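Local coordinates for protein hypoxanthine-guanine phosphoribosyltransferase (Thermus thermophilus, PDB 3ACD) that probably transfers the phosphoribosyl group of 5-phospho-alpha-D-ribose 1-diphosphate to hypoxanthine or guanine, making IMP or GMP in purine salvage, at residues K21-L26 and A53-A58; P39-V44 and D97-E102; T64-A69 and L89-H94; S125-A130 and P143-G148. One frame throughout, in Å; residues are numbered along the deposited sequence.

Contact 1 (K21-L26 and A53-A58)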
loop_
_atom_site.group_PDB
_atom_site.type_symbol
_atom_site.label_atom_id
_atom_site.label_comp_id
_atom_site.label_asym_id
_atom_site.label_seq_id
_atom_site.Cartn_x
_atom_site.Cartn_y
_atom_site.Cartn_z
ATOM N N LYS A 21 14.077 10.013 -2.830
ATOM C CA LYS A 21 14.948 10.770 -1.941
ATOM C C LYS A 21 14.172 11.535 -0.874
ATOM O O LYS A 21 14.553 11.532 0.293
ATOM C CB LYS A 21 15.803 11.756 -2.745
ATOM C CG LYS A 21 17.035 11.145 -3.392
ATOM C CD LYS A 21 18.030 10.676 -2.338
ATOM C CE LYS A 21 19.286 10.089 -2.969
ATOM N NZ LYS A 21 20.020 11.078 -3.807
ATOM N N ARG A 22 13.088 12.188 -1.272
ATOM C CA ARG A 22 12.287 12.953 -0.324
ATOM C C ARG A 22 11.626 12.058 0.723
ATOM O O ARG A 22 11.615 12.377 1.915
ATOM C CB ARG A 22 11.223 13.764 -1.069
ATOM C CG ARG A 22 10.423 14.706 -0.176
ATOM C CD ARG A 22 11.342 15.629 0.615
ATOM N NE ARG A 22 10.600 16.494 1.530
ATOM C CZ ARG A 22 11.097 16.979 2.661
ATOM N NH1 ARG A 22 12.340 16.684 3.017
ATOM N NH2 ARG A 22 10.351 17.749 3.445
ATOM N N VAL A 23 11.072 10.937 0.279
ATOM C CA VAL A 23 10.421 10.011 1.195
ATOM C C VAL A 23 11.425 9.473 2.209
ATOM O O VAL A 23 11.111 9.331 3.389
ATOM C CB VAL A 23 9.757 8.851 0.415
ATOM C CG1 VAL A 23 9.225 7.794 1.380
ATOM C CG2 VAL A 23 8.621 9.400 -0.432
ATOM N N GLU A 24 12.641 9.184 1.753
ATOM C CA GLU A 24 13.667 8.688 2.659
ATOM C C GLU A 24 14.003 9.762 3.687
ATOM O O GLU A 24 14.257 9.456 4.853
ATOM C CB GLU A 24 14.924 8.294 1.883
ATOM C CG GLU A 24 14.682 7.185 0.872
ATOM C CD GLU A 24 15.935 6.797 0.119
ATOM O OE1 GLU A 24 16.699 7.702 -0.275
ATOM O OE2 GLU A 24 16.148 5.588 -0.094
ATOM N N GLU A 25 13.998 11.018 3.251
ATOM C CA GLU A 25 14.286 12.137 4.145
ATOM C C GLU A 25 13.181 12.238 5.193
ATOM O O GLU A 25 13.454 12.410 6.382
ATOM C CB GLU A 25 14.375 13.453 3.359
ATOM C CG GLU A 25 15.411 13.444 2.233
ATOM C CD GLU A 25 15.562 14.795 1.542
ATOM O OE1 GLU A 25 14.545 15.492 1.347
ATOM O OE2 GLU A 25 16.704 15.153 1.178
ATOM N N LEU A 26 11.929 12.132 4.754
ATOM C CA LEU A 26 10.798 12.208 5.674
ATOM C C LEU A 26 10.845 11.065 6.679
ATOM O O LEU A 26 10.598 11.264 7.871
ATOM C CB LEU A 26 9.469 12.172 4.904
ATOM C CG LEU A 26 9.130 13.397 4.044
ATOM C CD1 LEU A 26 7.762 13.213 3.388
ATOM C CD2 LEU A 26 9.129 14.647 4.915
ATOM N N ALA A 53 3.772 2.720 1.696
ATOM C CA ALA A 53 4.686 1.591 1.522
ATOM C C ALA A 53 6.151 2.018 1.527
ATOM O O ALA A 53 6.989 1.369 2.153
ATOM C CB ALA A 53 4.366 0.849 0.219
ATOM N N ASP A 54 6.466 3.109 0.836
ATOM C CA ASP A 54 7.848 3.580 0.790
ATOM C C ASP A 54 8.268 4.263 2.088
ATOM O O ASP A 54 9.386 4.068 2.568
ATOM C CB ASP A 54 8.044 4.548 -0.380
ATOM C CG ASP A 54 7.913 3.870 -1.728
ATOM O OD1 ASP A 54 7.780 2.628 -1.762
ATOM O OD2 ASP A 54 7.944 4.577 -2.756
ATOM N N LEU A 55 7.365 5.053 2.658
ATOM C CA LEU A 55 7.646 5.775 3.895
ATOM C C LEU A 55 7.954 4.867 5.089
ATOM O O LEU A 55 8.949 5.078 5.785
ATOM C CB LEU A 55 6.470 6.697 4.256
ATOM C CG LEU A 55 6.647 7.550 5.520
ATOM C CD1 LEU A 55 7.790 8.529 5.316
ATOM C CD2 LEU A 55 5.361 8.308 5.835
ATOM N N VAL A 56 7.116 3.860 5.337
ATOM C CA VAL A 56 7.354 2.991 6.483
ATOM C C VAL A 56 8.685 2.248 6.392
ATOM O O VAL A 56 9.340 2.017 7.408
ATOM C CB VAL A 56 6.191 1.979 6.702
ATOM C CG1 VAL A 56 4.890 2.741 6.943
ATOM C CG2 VAL A 56 6.059 1.031 5.514
ATOM N N ARG A 57 9.098 1.901 5.178
ATOM C CA ARG A 57 10.362 1.202 4.992
ATOM C C ARG A 57 11.558 2.117 5.235
ATOM O O ARG A 57 12.705 1.667 5.203
ATOM C CB ARG A 57 10.435 0.599 3.588
ATOM C CG ARG A 57 9.600 -0.668 3.446
ATOM C CD ARG A 57 9.688 -1.250 2.050
ATOM N NE ARG A 57 8.913 -0.485 1.075
ATOM C CZ ARG A 57 8.755 -0.855 -0.192
ATOM N NH1 ARG A 57 9.326 -1.974 -0.623
ATOM N NH2 ARG A 57 8.020 -0.122 -1.025
ATOM N N ALA A 58 11.282 3.397 5.483
ATOM C CA ALA A 58 12.337 4.372 5.760
ATOM C C ALA A 58 12.240 4.856 7.207
ATOM O O ALA A 58 12.845 5.860 7.578
ATOM C CB ALA A 58 12.232 5.553 4.801
#
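Val23 drives its CG1 methyl against the backbone of the opposing helix where Asp54 joins Leu55, lying 3.6 Å from Leu55 N and 3.7 Å from Asp54 C. Its first torsion puts CG1 anti to the backbone N (chi1 173°), and a short branched residue is what allows so close an approach. Leu55 answers with its longer side chain: CD1 reaches to helix 16-33, 4.0 Å from Leu26 CB and 3.9 Å from Val23 O. No hydrogen bond crosses here; methyl groups pack against backbone and against each other. Both helices lie against the parallel sheet of the Rossmann-like core of the phosphoribosyltransferase family, and Phe51, one turn before Leu55, is touched by both Val23 and Leu26. Farther out the packing thins. Ala58, just past helix 49-56, offers a single methyl whose CB stands 4.1 Å from Glu24 CA, and so small a group suits a place where the two CA atoms, of Glu24 and Ala58, are 5.5 Å apart. Glu24 itself turns its side chain away to the exposed side, as does Glu25, which pairs within its own helix: Arg22 NH1 forms a salt bridge with Glu25 OE1 at 3.0 Å, in the guanidinium plane, with Leu26 CD2 over one face of that group, toward its rim. Within 53-58, Arg57 NE donates to Ala53 O at 2.9 Å from above the carbonyl plane. Asp54 OD2 bonds away from helix 16-33, to Tyr159 OH and, in a salt bridge, to Arg57 of the second subunit.

Contact 2 (P39-V44 and D97-E102)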
loop_
_atom_site.group_PDB
_atom_site.type_symbol
_atom_site.label_atom_id
_atom_site.label_comp_id
_atom_site.label_asym_id
_atom_site.label_seq_id
_atom_site.Cartn_x
_atom_site.Cartn_y
_atom_site.Cartn_z
ATOM N N PRO A 39 5.131 4.717 17.086
ATOM C CA PRO A 39 4.024 5.347 16.372
ATOM C C PRO A 39 3.064 4.379 15.703
ATOM O O PRO A 39 3.382 3.211 15.468
ATOM C CB PRO A 39 4.738 6.248 15.370
ATOM C CG PRO A 39 5.950 5.460 15.039
ATOM C CD PRO A 39 6.409 4.953 16.389
ATOM N N HIS A 40 1.876 4.892 15.421
ATOM C CA HIS A 40 0.828 4.144 14.754
ATOM C C HIS A 40 0.509 4.951 13.505
ATOM O O HIS A 40 -0.052 6.042 13.595
ATOM C CB HIS A 40 -0.406 4.054 15.653
ATOM C CG HIS A 40 -1.547 3.309 15.037
ATOM N ND1 HIS A 40 -1.443 2.000 14.620
ATOM C CD2 HIS A 40 -2.821 3.687 14.777
ATOM C CE1 HIS A 40 -2.602 1.602 14.128
ATOM N NE2 HIS A 40 -3.455 2.608 14.211
ATOM N N LEU A 41 0.882 4.425 12.344
ATOM C CA LEU A 41 0.638 5.127 11.090
ATOM C C LEU A 41 -0.669 4.700 10.432
ATOM O O LEU A 41 -0.909 3.516 10.207
ATOM C CB LEU A 41 1.800 4.905 10.116
ATOM C CG LEU A 41 3.126 5.605 10.431
ATOM C CD1 LEU A 41 3.693 5.082 11.740
ATOM C CD2 LEU A 41 4.110 5.362 9.299
ATOM N N ILE A 42 -1.514 5.679 10.131
ATOM C CA ILE A 42 -2.795 5.402 9.497
ATOM C C ILE A 42 -2.780 5.880 8.051
ATOM O O ILE A 42 -2.723 7.081 7.781
ATOM C CB ILE A 42 -3.940 6.106 10.244
ATOM C CG1 ILE A 42 -3.968 5.628 11.700
ATOM C CG2 ILE A 42 -5.268 5.836 9.538
ATOM C CD1 ILE A 42 -5.053 6.274 12.539
ATOM N N CYS A 43 -2.824 4.924 7.131
ATOM C CA CYS A 43 -2.818 5.218 5.708
ATOM C C CYS A 43 -4.219 5.535 5.197
ATOM O O CYS A 43 -5.146 4.741 5.365
ATOM C CB CYS A 43 -2.254 4.026 4.933
ATOM S SG CYS A 43 -2.374 4.191 3.131
ATOM N N VAL A 44 -4.372 6.704 4.582
ATOM C CA VAL A 44 -5.661 7.092 4.030
ATOM C C VAL A 44 -5.762 6.540 2.610
ATOM O O VAL A 44 -5.122 7.042 1.683
ATOM C CB VAL A 44 -5.831 8.633 4.004
ATOM C CG1 VAL A 44 -7.166 9.002 3.363
ATOM C CG2 VAL A 44 -5.771 9.187 5.424
ATOM N N ASP A 97 0.592 7.460 19.680
ATOM C CA ASP A 97 1.168 8.604 18.987
ATOM C C ASP A 97 0.887 8.285 17.525
ATOM O O ASP A 97 1.585 7.493 16.896
ATOM C CB ASP A 97 2.664 8.700 19.269
ATOM C CG ASP A 97 2.948 9.088 20.705
ATOM O OD1 ASP A 97 2.478 10.166 21.123
ATOM O OD2 ASP A 97 3.621 8.319 21.415
ATOM N N VAL A 98 -0.172 8.897 17.010
ATOM C CA VAL A 98 -0.632 8.668 15.649
ATOM C C VAL A 98 -0.027 9.560 14.572
ATOM O O VAL A 98 0.217 10.749 14.786
ATOM C CB VAL A 98 -2.174 8.823 15.580
ATOM C CG1 VAL A 98 -2.672 8.551 14.163
ATOM C CG2 VAL A 98 -2.837 7.876 16.577
ATOM N N ILE A 99 0.220 8.964 13.410
ATOM C CA ILE A 99 0.730 9.705 12.265
ATOM C C ILE A 99 -0.191 9.370 11.098
ATOM O O ILE A 99 -0.270 8.218 10.676
ATOM C CB ILE A 99 2.169 9.301 11.865
ATOM C CG1 ILE A 99 3.152 9.587 13.006
ATOM C CG2 ILE A 99 2.584 10.087 10.616
ATOM C CD1 ILE A 99 4.580 9.141 12.701
ATOM N N VAL A 100 -0.902 10.375 10.601
ATOM C CA VAL A 100 -1.802 10.191 9.469
ATOM C C VAL A 100 -0.948 10.281 8.207
ATOM O O VAL A 100 -0.110 11.172 8.091
ATOM C CB VAL A 100 -2.877 11.300 9.419
ATOM C CG1 VAL A 100 -3.771 11.111 8.195
ATOM C CG2 VAL A 100 -3.714 11.276 10.696
ATOM N N VAL A 101 -1.147 9.354 7.276
ATOM C CA VAL A 101 -0.385 9.359 6.033
ATOM C C VAL A 101 -1.351 9.608 4.874
ATOM O O VAL A 101 -2.162 8.746 4.522
ATOM C CB VAL A 101 0.364 8.021 5.828
ATOM C CG1 VAL A 101 1.170 8.066 4.534
ATOM C CG2 VAL A 101 1.289 7.760 7.016
ATOM N N GLU A 102 -1.247 10.802 4.296
ATOM C CA GLU A 102 -2.106 11.243 3.201
ATOM C C GLU A 102 -1.366 11.363 1.880
ATOM O O GLU A 102 -0.146 11.481 1.858
ATOM C CB GLU A 102 -2.707 12.608 3.552
ATOM C CG GLU A 102 -3.998 12.532 4.333
ATOM C CD GLU A 102 -5.184 12.270 3.437
ATOM O OE1 GLU A 102 -4.997 11.657 2.366
ATOM O OE2 GLU A 102 -6.306 12.671 3.809
HETATM O O HOH W 1 -5.451 9.426 0.364
#
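Ile42 and Val98 meet because of how their first torsions are set: Ile42 CG1 stands beside its own N (chi1 -59°) and the extended chain beyond carries CD1 across, while Val98 turns CG1 anti to its N (chi1 -179°), and the two methyls touch at 3.7 Å. At the other end Glu102 is bent at chi2 (-81°), which folds its carboxylate back over Val44 and brings OE1 to 3.5 Å from Val44 CB. A water donates to both Val44 O and Glu102 OE1, the latter at 3.0 Å, tying the two strand ends together. Between these points runs a parallel ladder in register from His40 with Val98 to Cys43 with Val101. Five backbone bonds make it, the shortest from Val101 N to Ile42 O at 2.8 Å. Branched residues suit such strands, and on the face shared with Cys43 and Val101, Leu41 and Ile99 lie side by side, Leu41 CG 4.1 Å from Ile99 CB; next to them Pro39 CB closes on Ile99 CD1 at 3.9 Å. Strand 97-102 leads into the signature loop by which this family holds the phosphoribosyl group, and Glu102 touches the bound IMP. Leu114 and Leu118 of helix 109-119 cover the face of Ile42, Val44 and Val100, while Phe51, Met52 and Val56 of helix 49-56 cover that of Leu41, Cys43 and Val101. Strand 64-70 flanks the pair beyond 40-45, where Thr64 holds His40 ND1, and strand 125-130 beyond 97-102, where Ser125 OG bonds Asp97.

Contact 3 (T64-A69 and L89-H94)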
loop_
_atom_site.group_PDB
_atom_site.type_symbol
_atom_site.label_atom_id
_atom_site.label_comp_id
_atom_site.label_asym_id
_atom_site.label_seq_id
_atom_site.Cartn_x
_atom_site.Cartn_y
_atom_site.Cartn_z
ATOM N N THR A 64 3.084 0.317 14.376
ATOM C CA THR A 64 1.917 -0.423 13.918
ATOM C C THR A 64 1.249 0.399 12.825
ATOM O O THR A 64 1.569 1.577 12.638
ATOM C CB THR A 64 0.910 -0.677 15.065
ATOM O OG1 THR A 64 0.524 0.568 15.658
ATOM C CG2 THR A 64 1.535 -1.569 16.128
ATOM N N MET A 65 0.318 -0.218 12.106
ATOM C CA MET A 65 -0.356 0.467 11.013
ATOM C C MET A 65 -1.830 0.115 10.931
ATOM O O MET A 65 -2.281 -0.893 11.477
ATOM C CB MET A 65 0.277 0.076 9.669
ATOM C CG MET A 65 1.798 0.164 9.583
ATOM S SD MET A 65 2.363 -0.510 7.984
ATOM C CE MET A 65 4.149 -0.633 8.265
ATOM N N ASP A 66 -2.570 0.959 10.225
ATOM C CA ASP A 66 -3.979 0.726 9.982
ATOM C C ASP A 66 -4.313 1.452 8.682
ATOM O O ASP A 66 -3.533 2.286 8.205
ATOM C CB ASP A 66 -4.851 1.243 11.133
ATOM C CG ASP A 66 -6.133 0.445 11.284
ATOM O OD1 ASP A 66 -6.451 -0.337 10.362
ATOM O OD2 ASP A 66 -6.823 0.593 12.314
ATOM N N PHE A 67 -5.461 1.119 8.107
ATOM C CA PHE A 67 -5.899 1.718 6.855
ATOM C C PHE A 67 -7.339 2.187 6.989
ATOM O O PHE A 67 -8.168 1.508 7.596
ATOM C CB PHE A 67 -5.792 0.688 5.727
ATOM C CG PHE A 67 -4.385 0.255 5.439
ATOM C CD1 PHE A 67 -3.654 0.854 4.418
ATOM C CD2 PHE A 67 -3.772 -0.722 6.216
ATOM C CE1 PHE A 67 -2.332 0.490 4.175
ATOM C CE2 PHE A 67 -2.448 -1.095 5.982
ATOM C CZ PHE A 67 -1.727 -0.487 4.961
ATOM N N ILE A 68 -7.629 3.355 6.429
ATOM C CA ILE A 68 -8.977 3.905 6.477
ATOM C C ILE A 68 -9.333 4.528 5.133
ATOM O O ILE A 68 -8.458 4.986 4.402
ATOM C CB ILE A 68 -9.099 4.992 7.561
ATOM C CG1 ILE A 68 -8.111 6.123 7.270
ATOM C CG2 ILE A 68 -8.851 4.390 8.930
ATOM C CD1 ILE A 68 -8.189 7.273 8.241
ATOM N N ALA A 69 -10.618 4.534 4.809
ATOM C CA ALA A 69 -11.085 5.125 3.561
ATOM C C ALA A 69 -12.011 6.279 3.913
ATOM O O ALA A 69 -12.931 6.121 4.713
ATOM C CB ALA A 69 -11.820 4.086 2.726
ATOM N N LEU A 89 -11.406 2.166 11.384
ATOM C CA LEU A 89 -10.156 1.759 12.015
ATOM C C LEU A 89 -10.351 0.412 12.704
ATOM O O LEU A 89 -11.440 0.114 13.192
ATOM C CB LEU A 89 -9.725 2.801 13.055
ATOM C CG LEU A 89 -9.348 4.219 12.603
ATOM C CD1 LEU A 89 -10.497 4.869 11.849
ATOM C CD2 LEU A 89 -8.992 5.049 13.825
ATOM N N ARG A 90 -9.294 -0.394 12.745
ATOM C CA ARG A 90 -9.353 -1.707 13.377
ATOM C C ARG A 90 -8.543 -1.763 14.669
ATOM O O ARG A 90 -8.889 -2.500 15.593
ATOM C CB ARG A 90 -8.851 -2.782 12.411
ATOM C CG ARG A 90 -9.769 -3.033 11.229
ATOM C CD ARG A 90 -9.150 -4.011 10.244
ATOM N NE ARG A 90 -8.797 -5.280 10.876
ATOM C CZ ARG A 90 -8.239 -6.304 10.238
ATOM N NH1 ARG A 90 -7.964 -6.215 8.942
ATOM N NH2 ARG A 90 -7.952 -7.420 10.895
ATOM N N LEU A 91 -7.466 -0.988 14.729
ATOM C CA LEU A 91 -6.609 -0.953 15.909
ATOM C C LEU A 91 -6.916 0.276 16.757
ATOM O O LEU A 91 -7.315 1.316 16.239
ATOM C CB LEU A 91 -5.133 -0.946 15.500
ATOM C CG LEU A 91 -4.538 -2.268 14.994
ATOM C CD1 LEU A 91 -5.279 -2.751 13.759
ATOM C CD2 LEU A 91 -3.066 -2.067 14.684
ATOM N N PRO A 92 -6.741 0.167 18.082
ATOM C CA PRO A 92 -7.010 1.288 18.987
ATOM C C PRO A 92 -6.047 2.447 18.760
ATOM O O PRO A 92 -4.875 2.232 18.452
ATOM C CB PRO A 92 -6.822 0.670 20.374
ATOM C CG PRO A 92 -7.114 -0.789 20.156
ATOM C CD PRO A 92 -6.423 -1.055 18.841
ATOM N N ILE A 93 -6.538 3.675 18.894
ATOM C CA ILE A 93 -5.656 4.823 18.738
ATOM C C ILE A 93 -5.591 5.623 20.032
ATOM O O ILE A 93 -4.781 6.539 20.163
ATOM C CB ILE A 93 -6.089 5.755 17.589
ATOM C CG1 ILE A 93 -7.423 6.418 17.916
ATOM C CG2 ILE A 93 -6.166 4.967 16.283
ATOM C CD1 ILE A 93 -7.780 7.528 16.945
ATOM N N HIS A 94 -6.441 5.280 20.996
ATOM C CA HIS A 94 -6.418 5.993 22.267
ATOM C C HIS A 94 -5.057 5.796 22.921
ATOM O O HIS A 94 -4.567 4.670 23.038
ATOM C CB HIS A 94 -7.529 5.493 23.200
ATOM C CG HIS A 94 -7.537 6.166 24.537
ATOM N ND1 HIS A 94 -6.790 5.713 25.604
ATOM C CD2 HIS A 94 -8.165 7.286 24.968
ATOM C CE1 HIS A 94 -6.958 6.524 26.634
ATOM N NE2 HIS A 94 -7.787 7.487 26.274
HETATM O O HOH W 2 -6.216 2.448 14.010
#
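Asp66 reaches from the strand to the loop 89-94 and gathers its backbone. Its CB rests beside the ring of His40, and CG, anti to the backbone N (chi1 -151°), carries the carboxylate outward. OD1 turns back to accept from the next residue, Phe67 N, at 2.9 Å. OD2 is the gripping atom: Arg90 N comes to its syn lone pair at 2.7 Å, Leu91 N arrives from above the carboxylate plane at 3.0 Å, and a water donates to OD2 from 2.6 Å and to Leu91 O as well. A short acid suits this place, since one oxygen collects two successive N-H groups of an irregular loop. With an alanine here the carboxylate would be gone, and the amides of Arg90 and Leu91 would probably lose their shared acceptor, leaving the loop freer to move off the strand. Apolar contacts flank the bonds. Ile68 CG2 presses on Leu89 CD1 at 3.4 Å, tighter than usual, and Leu91 CD2 sits 3.5 Å from Met65 O. Strand 64-70 is an outermost strand of the parallel sheet within this chain, beside 40-45; Ile68 and Leu89 pack on helix 109-119, through Leu114 and through Tyr117 and Leu118, and Leu91 meets Gln165 of the second subunit.

Contact 4 (S125-A130 and P143-G148)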
loop_
_atom_site.group_PDB
_atom_site.type_symbol
_atom_site.label_atom_id
_atom_site.label_comp_id
_atom_site.label_asym_id
_atom_site.label_seq_id
_atom_site.Cartn_x
_atom_site.Cartn_y
_atom_site.Cartn_z
ATOM N N SER A 125 -1.036 11.762 20.709
ATOM C CA SER A 125 -0.642 12.856 19.830
ATOM C C SER A 125 -0.967 12.480 18.395
ATOM O O SER A 125 -1.176 11.308 18.083
ATOM C CB SER A 125 0.859 13.139 19.945
ATOM O OG SER A 125 1.627 12.076 19.405
ATOM N N VAL A 126 -1.021 13.484 17.529
ATOM C CA VAL A 126 -1.301 13.254 16.121
ATOM C C VAL A 126 -0.482 14.194 15.254
ATOM O O VAL A 126 -0.486 15.407 15.463
ATOM C CB VAL A 126 -2.791 13.493 15.769
ATOM C CG1 VAL A 126 -3.015 13.232 14.278
ATOM C CG2 VAL A 126 -3.688 12.600 16.606
ATOM N N ARG A 127 0.238 13.622 14.296
ATOM C CA ARG A 127 1.004 14.412 13.348
ATOM C C ARG A 127 0.596 13.936 11.965
ATOM O O ARG A 127 0.056 12.840 11.815
ATOM C CB ARG A 127 2.510 14.255 13.564
ATOM C CG ARG A 127 3.013 15.101 14.729
ATOM C CD ARG A 127 4.529 15.195 14.783
ATOM N NE ARG A 127 4.945 16.077 15.870
ATOM C CZ ARG A 127 6.207 16.361 16.172
ATOM N NH1 ARG A 127 7.199 15.831 15.466
ATOM N NH2 ARG A 127 6.477 17.175 17.184
ATOM N N VAL A 128 0.845 14.760 10.957
ATOM C CA VAL A 128 0.453 14.422 9.598
ATOM C C VAL A 128 1.611 14.351 8.612
ATOM O O VAL A 128 2.484 15.220 8.595
ATOM C CB VAL A 128 -0.574 15.457 9.064
ATOM C CG1 VAL A 128 -0.919 15.167 7.611
ATOM C CG2 VAL A 128 -1.826 15.432 9.925
ATOM N N ALA A 129 1.610 13.300 7.801
ATOM C CA ALA A 129 2.613 13.123 6.759
ATOM C C ALA A 129 1.816 13.114 5.459
ATOM O O ALA A 129 0.845 12.371 5.332
ATOM C CB ALA A 129 3.350 11.802 6.937
ATOM N N ALA A 130 2.215 13.953 4.509
ATOM C CA ALA A 130 1.531 14.042 3.226
ATOM C C ALA A 130 2.568 14.179 2.122
ATOM O O ALA A 130 3.530 14.927 2.265
ATOM C CB ALA A 130 0.593 15.249 3.211
ATOM N N PRO A 143 -2.699 21.006 9.657
ATOM C CA PRO A 143 -1.255 20.839 9.782
ATOM C C PRO A 143 -0.675 19.704 8.945
ATOM O O PRO A 143 -1.341 18.701 8.681
ATOM C CB PRO A 143 -1.083 20.577 11.270
ATOM C CG PRO A 143 -2.282 19.719 11.560
ATOM C CD PRO A 143 -3.396 20.445 10.828
ATOM N N ILE A 144 0.567 19.890 8.516
ATOM C CA ILE A 144 1.296 18.877 7.771
ATOM C C ILE A 144 2.706 18.986 8.331
ATOM O O ILE A 144 3.459 19.901 7.985
ATOM C CB ILE A 144 1.330 19.141 6.252
ATOM C CG1 ILE A 144 -0.091 19.237 5.695
ATOM C CG2 ILE A 144 2.064 17.994 5.555
ATOM C CD1 ILE A 144 -0.140 19.464 4.190
ATOM N N HIS A 145 3.051 18.061 9.217
ATOM C CA HIS A 145 4.357 18.066 9.858
ATOM C C HIS A 145 5.454 17.488 8.983
ATOM O O HIS A 145 6.620 17.865 9.104
ATOM C CB HIS A 145 4.274 17.294 11.174
ATOM C CG HIS A 145 3.159 17.751 12.061
ATOM N ND1 HIS A 145 1.841 17.432 11.821
ATOM C CD2 HIS A 145 3.161 18.558 13.150
ATOM C CE1 HIS A 145 1.076 18.022 12.723
ATOM N NE2 HIS A 145 1.852 18.712 13.539
ATOM N N TYR A 146 5.076 16.568 8.104
ATOM C CA TYR A 146 6.023 15.927 7.203
ATOM C C TYR A 146 5.467 16.005 5.787
ATOM O O TYR A 146 4.668 15.167 5.364
ATOM C CB TYR A 146 6.225 14.475 7.634
ATOM C CG TYR A 146 6.647 14.364 9.076
ATOM C CD1 TYR A 146 7.936 14.720 9.477
ATOM C CD2 TYR A 146 5.743 13.953 10.054
ATOM C CE1 TYR A 146 8.312 14.671 10.819
ATOM C CE2 TYR A 146 6.106 13.901 11.394
ATOM C CZ TYR A 146 7.390 14.261 11.770
ATOM O OH TYR A 146 7.743 14.210 13.095
ATOM N N LEU A 147 5.900 17.026 5.059
ATOM C CA LEU A 147 5.436 17.250 3.700
ATOM C C LEU A 147 6.486 16.899 2.662
ATOM O O LEU A 147 7.642 17.300 2.771
ATOM C CB LEU A 147 5.030 18.715 3.524
ATOM C CG LEU A 147 4.602 19.120 2.113
ATOM C CD1 LEU A 147 3.356 18.342 1.709
ATOM C CD2 LEU A 147 4.344 20.626 2.068
ATOM N N GLY A 148 6.076 16.147 1.649
ATOM C CA GLY A 148 7.009 15.785 0.603
ATOM C C GLY A 148 7.308 16.991 -0.269
ATOM O O GLY A 148 8.443 17.476 -0.311
#
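Pro143 presents its carbonyl to Val128, with Pro143 O 3.4 Å from Val128 CB and both methyls close by; this buried oxygen has no hydrogen-bonding partner in the model. Ile144 follows, its CG2 lying 3.9 Å from Ala130 CB, a small side chain that leaves room for the branched Ile144. His145 then does two jobs. ND1 accepts from Val128 N at 3.0 Å, the donor tilted from the ring plane, so a side chain takes the place of the backbone carbonyl that regular parallel pairing would supply. One face of the same ring receives Arg127 CG, set beside its backbone N (chi1 -79°) and so placed 3.7 Å above the ring centre, a CH-pi contact. From Tyr146 on, regular parallel pairing takes over, joining 146-150 to 125-130 in the sheet of the Rossmann-like core; no helix lies in the short connection between the segments. Tyr146 N donates to Val128 O, which also takes a weak bond from His145 N, and Ala130 N returns a bond to Tyr146 O at 2.9 Å. The phenol hydroxyl meets Arg127 NH1 at 2.9 Å, at the guanidinium edge, and is bonded to Asp33 of helix 16-33 as well. The chain of Arg127, extended from CG to NE, runs from the His145 face to that hydroxyl; with an alanine in its place, His145 would probably lose the methylene over its centre and Tyr146 OH the arginine N-H, leaving it to Asp33. Leu147 leans CD1 toward Ala130 O, and Gly148 N donates to that same oxygen in the carbonyl plane, just where the chain turns a corner.

How the contacts relate
From the N terminus, helix 16-33 is the first to find a partner: contact 1 joins it to the end of helix 49-56, closing a loop that holds strand 40-45. Contact 2 starts within that loop and ends beyond it, at strand 97-102, so contacts 1 and 2 cross, and helix 49-56 is laid against the sheet. Contact 3 lies wholly between the segments of contact 2, folding the loop 89-94 over strand 64-70, the neighbour of 40-45. Contact 4 comes last in series, extending the sheet from 97-102 through 125-130 to 146-150. There the fold returns to its beginning, as Arg22 of contact 1 bonds Leu147 O and Gly148 O.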